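Local coordinates for endo-polygalacturonase (Pectobacterium carotovorum subsp. carotovorum, PDB 1BHE), which hydrolyses the alpha-1,4 bonds between galacturonic acid units inside polygalacturonate chains, helping the bacterium to macerate and soft-rot plant tissue, at residues S133-A138 / S196-T201; S217-A220 / D224-A227. All coordinates share one frame; numbering follows the deposited sequence.

Contact 1 (S133-A138 / S196-T201); sequences SWWELA and STARNT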
loop_
_atom_site.group_PDB
_atom_site.type_symbol
_atom_site.label_atom_id
_atom_site.label_comp_id
_atom_site.label_asym_id
_atom_site.label_seq_id
_atom_site.Cartn_x
_atom_site.Cartn_y
_atom_site.Cartn_z
ATOM N N SER A 133 22.085 2.638 1.610
ATOM C CA SER A 133 20.977 1.869 1.059
ATOM C C SER A 133 19.789 2.801 0.834
ATOM O O SER A 133 19.825 3.949 1.284
ATOM C CB SER A 133 20.536 0.791 2.051
ATOM O OG SER A 133 19.944 1.381 3.200
ATOM N N TRP A 134 18.730 2.307 0.197
ATOM C CA TRP A 134 17.542 3.133 -0.005
ATOM C C TRP A 134 16.930 3.561 1.330
ATOM O O TRP A 134 16.516 4.714 1.483
ATOM C CB TRP A 134 16.483 2.375 -0.785
ATOM C CG TRP A 134 16.746 1.920 -2.175
ATOM C CD1 TRP A 134 16.775 0.612 -2.588
ATOM C CD2 TRP A 134 16.955 2.705 -3.348
ATOM N NE1 TRP A 134 17.006 0.546 -3.939
ATOM C CE2 TRP A 134 17.119 1.818 -4.430
ATOM C CE3 TRP A 134 17.036 4.080 -3.589
ATOM C CZ2 TRP A 134 17.358 2.252 -5.733
ATOM C CZ3 TRP A 134 17.267 4.510 -4.884
ATOM C CH2 TRP A 134 17.426 3.602 -5.940
ATOM N N TRP A 135 16.833 2.645 2.297
ATOM C CA TRP A 135 16.214 3.014 3.577
ATOM C C TRP A 135 17.045 4.003 4.373
ATOM O O TRP A 135 16.481 4.827 5.106
ATOM C CB TRP A 135 15.878 1.778 4.401
ATOM C CG TRP A 135 14.839 0.898 3.769
ATOM C CD1 TRP A 135 13.804 1.264 2.951
ATOM C CD2 TRP A 135 14.721 -0.514 3.958
ATOM N NE1 TRP A 135 13.076 0.154 2.595
ATOM C CE2 TRP A 135 13.620 -0.950 3.194
ATOM C CE3 TRP A 135 15.475 -1.461 4.668
ATOM C CZ2 TRP A 135 13.242 -2.291 3.137
ATOM C CZ3 TRP A 135 15.097 -2.790 4.606
ATOM C CH2 TRP A 135 13.989 -3.195 3.842
ATOM N N GLU A 136 18.362 3.992 4.225
ATOM C CA GLU A 136 19.231 4.936 4.927
ATOM C C GLU A 136 19.008 6.381 4.513
ATOM O O GLU A 136 19.349 7.296 5.267
ATOM C CB GLU A 136 20.700 4.540 4.726
ATOM C CG GLU A 136 21.114 3.457 5.710
ATOM C CD GLU A 136 22.454 2.816 5.432
ATOM O OE1 GLU A 136 22.942 2.844 4.287
ATOM O OE2 GLU A 136 23.025 2.255 6.393
ATOM N N LEU A 137 18.407 6.644 3.354
ATOM C CA LEU A 137 18.082 7.990 2.914
ATOM C C LEU A 137 16.950 8.642 3.702
ATOM O O LEU A 137 16.842 9.874 3.704
ATOM C CB LEU A 137 17.727 7.985 1.424
ATOM C CG LEU A 137 18.805 7.529 0.440
ATOM C CD1 LEU A 137 18.179 7.106 -0.884
ATOM C CD2 LEU A 137 19.836 8.624 0.197
ATOM N N ALA A 138 16.087 7.886 4.368
ATOM C CA ALA A 138 14.976 8.429 5.135
ATOM C C ALA A 138 15.433 9.243 6.338
ATOM O O ALA A 138 14.951 10.364 6.546
ATOM C CB ALA A 138 14.047 7.318 5.599
ATOM N N SER A 196 9.959 -3.380 10.224
ATOM C CA SER A 196 9.174 -2.369 10.908
ATOM C C SER A 196 9.863 -1.023 11.069
ATOM O O SER A 196 9.211 0.004 11.276
ATOM C CB SER A 196 8.797 -2.904 12.304
ATOM O OG SER A 196 9.959 -2.926 13.119
ATOM N N THR A 197 11.184 -0.977 10.956
ATOM C CA THR A 197 11.961 0.242 11.081
ATOM C C THR A 197 12.172 0.969 9.762
ATOM O O THR A 197 12.713 2.078 9.763
ATOM C CB THR A 197 13.349 -0.101 11.680
ATOM O OG1 THR A 197 13.873 -1.195 10.913
ATOM C CG2 THR A 197 13.205 -0.523 13.132
ATOM N N ALA A 198 11.791 0.358 8.638
ATOM C CA ALA A 198 11.973 0.996 7.340
ATOM C C ALA A 198 10.863 2.008 7.063
ATOM O O ALA A 198 9.703 1.638 6.912
ATOM C CB ALA A 198 12.025 -0.046 6.228
ATOM N N ARG A 199 11.225 3.287 7.018
ATOM C CA ARG A 199 10.249 4.346 6.808
ATOM C C ARG A 199 9.838 4.435 5.341
ATOM O O ARG A 199 10.575 4.032 4.437
ATOM C CB ARG A 199 10.806 5.698 7.273
ATOM C CG ARG A 199 11.044 5.784 8.776
ATOM C CD ARG A 199 9.753 5.993 9.557
ATOM N NE ARG A 199 8.919 4.805 9.666
ATOM C CZ ARG A 199 9.096 3.789 10.496
ATOM N NH1 ARG A 199 10.105 3.787 11.363
ATOM N NH2 ARG A 199 8.277 2.747 10.491
ATOM N N ASN A 200 8.640 4.962 5.113
ATOM C CA ASN A 200 8.132 5.213 3.767
ATOM C C ASN A 200 7.821 3.938 2.996
ATOM O O ASN A 200 8.044 3.874 1.786
ATOM C CB ASN A 200 9.206 6.028 3.030
ATOM C CG ASN A 200 8.674 6.952 1.969
ATOM O OD1 ASN A 200 7.667 7.625 2.172
ATOM N ND2 ASN A 200 9.379 7.001 0.841
ATOM N N THR A 201 7.332 2.915 3.685
ATOM C CA THR A 201 7.094 1.612 3.069
ATOM C C THR A 201 5.650 1.147 3.143
ATOM O O THR A 201 5.382 -0.021 3.451
ATOM C CB THR A 201 8.003 0.578 3.780
ATOM O OG1 THR A 201 7.840 0.762 5.193
ATOM C CG2 THR A 201 9.459 0.780 3.396
HETATM O O HOH W 1 14.023 4.073 7.175
HETATM O O HOH W 2 13.244 4.335 4.563
#

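Contact 2 (S217-A220 / D224-A227); sequences SNIA and DNVA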
loop_
_atom_site.group_PDB
_atom_site.type_symbol
_atom_site.label_atom_id
_atom_site.label_comp_id
_atom_site.label_asym_id
_atom_site.label_seq_id
_atom_site.Cartn_x
_atom_site.Cartn_y
_atom_site.Cartn_z
ATOM N N SER A 217 -4.797 -11.724 2.637
ATOM C CA SER A 217 -3.425 -11.265 2.517
ATOM C C SER A 217 -2.785 -11.053 3.880
ATOM O O SER A 217 -3.446 -11.039 4.916
ATOM C CB SER A 217 -3.398 -9.993 1.657
ATOM O OG SER A 217 -3.823 -10.290 0.333
ATOM N N ASN A 218 -1.468 -10.929 3.867
ATOM C CA ASN A 218 -0.670 -10.794 5.088
ATOM C C ASN A 218 0.297 -9.634 4.914
ATOM O O ASN A 218 1.185 -9.708 4.060
ATOM C CB ASN A 218 0.078 -12.116 5.297
ATOM C CG ASN A 218 0.640 -12.188 6.706
ATOM O OD1 ASN A 218 1.361 -11.271 7.093
ATOM N ND2 ASN A 218 0.279 -13.236 7.437
ATOM N N ILE A 219 0.080 -8.544 5.646
ATOM C CA ILE A 219 0.911 -7.353 5.463
ATOM C C ILE A 219 1.653 -6.930 6.718
ATOM O O ILE A 219 1.053 -6.570 7.728
ATOM C CB ILE A 219 0.061 -6.173 4.943
ATOM C CG1 ILE A 219 -0.622 -6.522 3.613
ATOM C CG2 ILE A 219 0.912 -4.922 4.759
ATOM C CD1 ILE A 219 -1.637 -5.498 3.145
ATOM N N ALA A 220 2.980 -6.953 6.645
ATOM C CA ALA A 220 3.839 -6.526 7.754
ATOM C C ALA A 220 4.917 -5.626 7.152
ATOM O O ALA A 220 5.669 -6.067 6.280
ATOM C CB ALA A 220 4.451 -7.703 8.479
ATOM N N ASP A 224 2.226 2.593 6.794
ATOM C CA ASP A 224 0.853 2.098 6.713
ATOM C C ASP A 224 0.730 0.749 6.027
ATOM O O ASP A 224 1.253 0.563 4.934
ATOM C CB ASP A 224 -0.041 3.111 5.987
ATOM C CG ASP A 224 -0.433 4.254 6.907
ATOM O OD1 ASP A 224 -0.767 3.984 8.083
ATOM O OD2 ASP A 224 -0.411 5.411 6.444
ATOM N N ASN A 225 -0.007 -0.169 6.649
ATOM C CA ASN A 225 -0.224 -1.486 6.045
ATOM C C ASN A 225 -1.050 -1.280 4.777
ATOM O O ASN A 225 -0.759 -1.816 3.706
ATOM C CB ASN A 225 -0.878 -2.433 7.045
ATOM C CG ASN A 225 -0.067 -2.594 8.316
ATOM O OD1 ASN A 225 0.035 -1.661 9.121
ATOM N ND2 ASN A 225 0.521 -3.768 8.514
ATOM N N VAL A 226 -2.092 -0.472 4.896
ATOM C CA VAL A 226 -2.960 -0.036 3.818
ATOM C C VAL A 226 -3.260 1.446 4.085
ATOM O O VAL A 226 -3.561 1.819 5.224
ATOM C CB VAL A 226 -4.292 -0.793 3.703
ATOM C CG1 VAL A 226 -5.282 -0.081 2.773
ATOM C CG2 VAL A 226 -4.126 -2.216 3.194
ATOM N N ALA A 227 -3.152 2.293 3.073
ATOM C CA ALA A 227 -3.480 3.709 3.240
ATOM C C ALA A 227 -4.367 4.120 2.065
ATOM O O ALA A 227 -3.895 4.185 0.928
ATOM C CB ALA A 227 -2.256 4.595 3.345
#

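Contact 1 (S133-A138 / S196-T201)
A198 sets its methyl group on the indole of W135: CB stands 3.5 Å from the centroid of the five-membered ring, only 12° off the ring normal, a CH-pi contact over the face. A residue as small as alanine lets the loop backbone come this near. CG2 of T201 reaches the same indole obliquely, 3.8 Å from NE1 of W135, whose N-H is bonded to the carbonyl of S172. Farther along, CB of A138 touches CB of R199.

No direct hydrogen bond joins the two segments; water does so instead. One water accepts from N of R199 and donates to O of W135, while a second donates to O of R199 at 2.7 Å and only weakly to O of W135.

In this right-handed parallel beta-helix of glycosyl hydrolase family 28, A138 is in the first turn of helix 136-144 and W135 in the turn leading into it, after a capping box in which N of E136 binds OG of S133 and N of S133 binds OE1 of E136.

Bonds inside the loop help to hold its shape: R199, bent at chi2 and chi3, brings NH2 to O of S196, and OG1 of T201 binds O of A198. Reaching outside the loop, NE of R199 forms a salt bridge with D223, the predicted proton donor.

Contact 2 (S217-A220 / D224-A227)
I219 and N225 meet where one turn of the right-handed parallel beta-helix bends from strand 218-220 into strand 226-230. Across this corner the two strands are not paired with each other; inside the coil, side chains meet each other and the facing backbone. The tight part lies between I219 and N225. The branched side chain of I219 slides past that of N225 in the opposite direction, and CG2, anti to the backbone N, comes 3.8 Å from CB of N225 and 3.7 Å from the carbonyl O of the same residue. Isoleucine suits this place because it has two arms: CG2 lies on CB and O of N225, while CD1 reaches the same carbonyl O and on to V226.

The polar end of N225 links the corner back to strand 218-220. With CG anti to its carbonyl carbon (chi1 -57°), the amide turns toward that strand, and ND2 donates to O of I219 at 3.0 Å through a bent N-H...O angle of 134°. The acceptor lies almost in the amide plane of N225, yet the donor stands 54° out of the carbonyl plane of I219. ND2 has a second acceptor in O of T249, and OD1 takes the N-H of G252, so the buried amide is held at both ends and its rotation is fixed. Asparagine fits because it offers both donor and acceptor on a short stem, here near H251, inferred to be an active-site residue.

Looser packing follows toward V226, although this side too is buried rather than open to solvent. I219 and V226 cross at about a right angle, and F247 of strand 245-247 packs against the side chains of I219, N225 and V226. Here a single methyl meets a single methyl, CD1 of I219 lying 4.1 Å from CG2 of V226.

From the N terminus, the chain first reaches 133-138, where it enters helix 136-144, and then passes through several strands before 196-201, within the loop between strands 183-193 and 204-207. Contact 1 thus closes a long loop, 58 residues apart at its nearest ends, and ties the helix to the coil. Contact 2 opens only afterwards and spans one corner, with 221-223 between its segments. The two are in series, neither nested nor crossing. Their centres lie 16 Å apart and they do not touch, but the short connection inside contact 2 carries D223, the predicted proton donor, to which R199 of contact 1 is bridged, so both probably border the active site.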